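Concanavalin A-like lectin protein kinase family protein (Theobroma cacao, PDB 6CTH) probably transfers the gamma-phosphate of ATP to protein hydroxyl groups, as a plant lectin receptor-like kinase. Local coordinates at residues A[101-106]-A[142-147]. Residues are numbered along the deposited sequence; the frame is centred on the assembly and turned at random.
Sequences SHIFKG and IKTSNI. With FE7 (N-{(3Z)-2-oxo-3-[phenyl({4-[(piperidin-1-yl)methyl]phenyl}amino)methylidene]-2,3-dihydro-1H-indol-5-yl}ethanesulfonamide), chain B.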
loop_
_atom_site.group_PDB
_atom_site.type_symbol
_atom_site.label_atom_id
_atom_site.label_comp_id
_atom_site.label_asym_id
_atom_site.label_seq_id
_atom_site.Cartn_x
_atom_site.Cartn_y
_atom_site.Cartn_z
ATOM N N SER A 101 -3.886 3.836 -9.578
ATOM C CA SER A 101 -4.351 4.046 -10.953
ATOM C C SER A 101 -5.843 4.163 -11.018
ATOM O O SER A 101 -6.359 4.893 -11.860
ATOM C CB SER A 101 -3.896 2.946 -11.868
ATOM O OG SER A 101 -2.497 3.012 -11.970
ATOM N N HIS A 102 -6.553 3.556 -10.077
ATOM C CA HIS A 102 -8.030 3.655 -10.024
ATOM C C HIS A 102 -8.507 4.791 -9.182
ATOM O O HIS A 102 -9.282 5.637 -9.646
ATOM C CB HIS A 102 -8.630 2.368 -9.517
ATOM C CG HIS A 102 -8.359 1.215 -10.416
ATOM N ND1 HIS A 102 -9.317 0.707 -11.260
ATOM C CD2 HIS A 102 -7.272 0.432 -10.561
ATOM C CE1 HIS A 102 -8.831 -0.345 -11.886
ATOM N NE2 HIS A 102 -7.585 -0.523 -11.498
ATOM N N ILE A 103 -7.979 4.898 -7.982
ATOM C CA ILE A 103 -8.497 5.925 -7.085
ATOM C C ILE A 103 -8.053 7.341 -7.408
ATOM O O ILE A 103 -8.818 8.278 -7.151
ATOM C CB ILE A 103 -8.246 5.616 -5.609
ATOM C CG1 ILE A 103 -6.757 5.538 -5.266
ATOM C CG2 ILE A 103 -9.013 4.368 -5.205
ATOM C CD1 ILE A 103 -6.583 5.704 -3.766
ATOM N N PHE A 104 -6.833 7.524 -7.902
ATOM C CA PHE A 104 -6.365 8.893 -8.251
ATOM C C PHE A 104 -6.410 9.191 -9.751
ATOM O O PHE A 104 -6.766 10.326 -10.135
ATOM C CB PHE A 104 -4.950 9.177 -7.729
ATOM C CG PHE A 104 -4.757 8.860 -6.266
ATOM C CD1 PHE A 104 -5.665 9.309 -5.308
ATOM C CD2 PHE A 104 -3.632 8.170 -5.839
ATOM C CE1 PHE A 104 -5.467 9.017 -3.985
ATOM C CE2 PHE A 104 -3.433 7.897 -4.476
ATOM C CZ PHE A 104 -4.347 8.324 -3.582
ATOM N N LYS A 105 -6.021 8.222 -10.572
ATOM C CA LYS A 105 -5.898 8.412 -12.032
ATOM C C LYS A 105 -7.083 8.001 -12.899
ATOM O O LYS A 105 -6.948 7.982 -14.122
ATOM C CB LYS A 105 -4.652 7.706 -12.554
ATOM C CG LYS A 105 -3.365 8.206 -11.936
ATOM C CD LYS A 105 -2.209 7.323 -12.364
ATOM C CE LYS A 105 -0.861 7.973 -12.070
ATOM N NZ LYS A 105 0.213 7.018 -12.489
ATOM N N GLY A 106 -8.222 7.681 -12.299
ATOM C CA GLY A 106 -9.422 7.325 -13.053
ATOM C C GLY A 106 -9.346 6.202 -14.064
ATOM O O GLY A 106 -10.086 6.217 -15.032
ATOM N N ILE A 142 3.739 1.220 3.174
ATOM C CA ILE A 142 2.364 1.081 2.837
ATOM C C ILE A 142 1.878 2.340 2.101
ATOM O O ILE A 142 1.961 3.418 2.673
ATOM C CB ILE A 142 1.550 0.788 4.086
ATOM C CG1 ILE A 142 1.949 -0.594 4.652
ATOM C CG2 ILE A 142 0.075 0.866 3.799
ATOM C CD1 ILE A 142 1.536 -0.768 6.112
ATOM N N LYS A 143 1.342 2.178 0.892
ATOM C CA LYS A 143 0.746 3.248 0.129
ATOM C C LYS A 143 -0.046 2.620 -1.035
ATOM O O LYS A 143 0.133 1.431 -1.316
ATOM C CB LYS A 143 1.847 4.181 -0.420
ATOM C CG LYS A 143 2.915 3.489 -1.186
ATOM C CD LYS A 143 4.043 4.461 -1.645
ATOM C CE LYS A 143 5.185 3.827 -2.351
ATOM N NZ LYS A 143 6.226 4.818 -2.800
ATOM N N THR A 144 -0.939 3.387 -1.680
ATOM C CA THR A 144 -1.808 2.767 -2.708
ATOM C C THR A 144 -1.104 2.270 -3.973
ATOM O O THR A 144 -1.549 1.277 -4.558
ATOM C CB THR A 144 -3.029 3.638 -3.099
ATOM O OG1 THR A 144 -2.597 4.726 -3.878
ATOM C CG2 THR A 144 -3.765 4.168 -1.917
ATOM N N SER A 145 0.053 2.826 -4.350
ATOM C CA SER A 145 0.826 2.260 -5.441
ATOM C C SER A 145 1.473 0.908 -5.149
ATOM O O SER A 145 2.011 0.276 -6.054
ATOM C CB SER A 145 1.928 3.215 -5.947
ATOM O OG SER A 145 2.791 3.612 -4.901
ATOM N N ASN A 146 1.478 0.503 -3.876
ATOM C CA ASN A 146 1.931 -0.806 -3.480
ATOM C C ASN A 146 0.803 -1.778 -3.249
ATOM O O ASN A 146 1.081 -2.920 -2.782
ATOM C CB ASN A 146 2.788 -0.720 -2.215
ATOM C CG ASN A 146 4.182 -0.196 -2.505
ATOM O OD1 ASN A 146 4.695 -0.311 -3.639
ATOM N ND2 ASN A 146 4.788 0.370 -1.523
ATOM N N ILE A 147 -0.425 -1.414 -3.593
ATOM C CA ILE A 147 -1.576 -2.334 -3.485
ATOM C C ILE A 147 -2.039 -2.743 -4.889
ATOM O O ILE A 147 -2.473 -1.904 -5.688
ATOM C CB ILE A 147 -2.716 -1.689 -2.673
ATOM C CG1 ILE A 147 -2.195 -1.315 -1.275
ATOM C CG2 ILE A 147 -3.930 -2.605 -2.598
ATOM C CD1 ILE A 147 -3.159 -0.485 -0.447
HETATM C C4 FE7 B . 3.065 -5.519 -10.606
HETATM C C14 FE7 B . 3.376 -0.401 -11.360
HETATM C C5 FE7 B . 3.081 -6.899 -10.332
HETATM C C6 FE7 B . 3.832 -7.426 -9.296
HETATM C C11 FE7 B . 2.319 -2.861 -12.106
HETATM C C7 FE7 B . 4.560 -6.564 -8.496
HETATM C C8 FE7 B . 1.685 -6.677 -12.100
HETATM C C9 FE7 B . 2.189 -5.324 -11.750
HETATM C C10 FE7 B . 1.782 -4.195 -12.428
HETATM C C12 FE7 B . 3.653 -2.560 -12.352
HETATM C C13 FE7 B . 4.175 -1.336 -11.976
HETATM N N1 FE7 B . 2.250 -7.545 -11.229
HETATM N N2 FE7 B . 0.805 -4.319 -13.337
HETATM C C3 FE7 B . 3.790 -4.664 -9.777
HETATM N N3 FE7 B . -1.330 -0.941 -18.385
HETATM O O2 FE7 B . 0.913 -6.972 -13.004
HETATM C C2 FE7 B . 4.511 -5.189 -8.704
HETATM N N FE7 B . 5.148 -4.359 -7.736
HETATM S S FE7 B . 5.216 -2.745 -7.624
HETATM O O FE7 B . 4.917 -2.176 -8.898
HETATM O O1 FE7 B . 6.450 -2.423 -6.981
HETATM C C1 FE7 B . 3.869 -2.517 -6.512
HETATM C C FE7 B . 3.986 -3.567 -5.435
HETATM C C16 FE7 B . 1.520 -1.906 -11.491
HETATM C C15 FE7 B . 2.050 -0.685 -11.119
HETATM C C17 FE7 B . 0.196 -3.436 -14.256
HETATM C C22 FE7 B . 0.622 -2.125 -14.417
HETATM C C21 FE7 B . -0.034 -1.285 -15.299
HETATM C C20 FE7 B . -1.123 -1.728 -16.034
HETATM C C19 FE7 B . -1.543 -3.036 -15.862
HETATM C C18 FE7 B . -0.893 -3.887 -14.988
HETATM C C23 FE7 B . -1.825 -0.813 -17.008
HETATM C C28 FE7 B . -2.139 -0.149 -19.312
HETATM C C27 FE7 B . -1.698 -0.351 -20.743
HETATM C C26 FE7 B . -0.231 -0.018 -20.914
HETATM C C25 FE7 B . 0.610 -0.736 -19.877
HETATM C C24 FE7 B . 0.065 -0.509 -18.486
#
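T144 meets I103 and F104 with both branches of its side chain. Its methyl CG2 faces the end of I103, tip to tip, with CG2 3.7 Å from I103 CD1. Its hydroxyl OG1 lies obliquely against the F104 ring, in van der Waals contact 3.3 Å from F104 CE2. Threonine suits this place because one short side chain turns a methyl to the aliphatic neighbour and a small hydroxyl to the ring. In I103, chi1 of 62° sets CG1 between the backbone N and the carbonyl carbon, and an extended chi2 carries CD1 both to T144 and over one face of the F104 ring, 3.4 Å above its plane. Isoleucine's long branch can thus serve two neighbours, while the flat ring of F104, just after helix 99-103, gives CD1 a broad nonpolar surface. Residues 142-146 belong to the catalytic loop of the protein kinase fold (HRDIKTSN), which runs into strand 147-149, so the contact sets this C-lobe helix against that loop. Backbone bonds from N146 N to K143 O and from I147 N to T144 O tie its 3-10 turn. From within this turn, S145 O approaches the inhibitor's ethyl carbon C1 at 3.4 Å. N146 ND2 is hydrogen-bonded to the backbone oxygen of D141, a magnesium-site residue, and E209 touches F104 and T144.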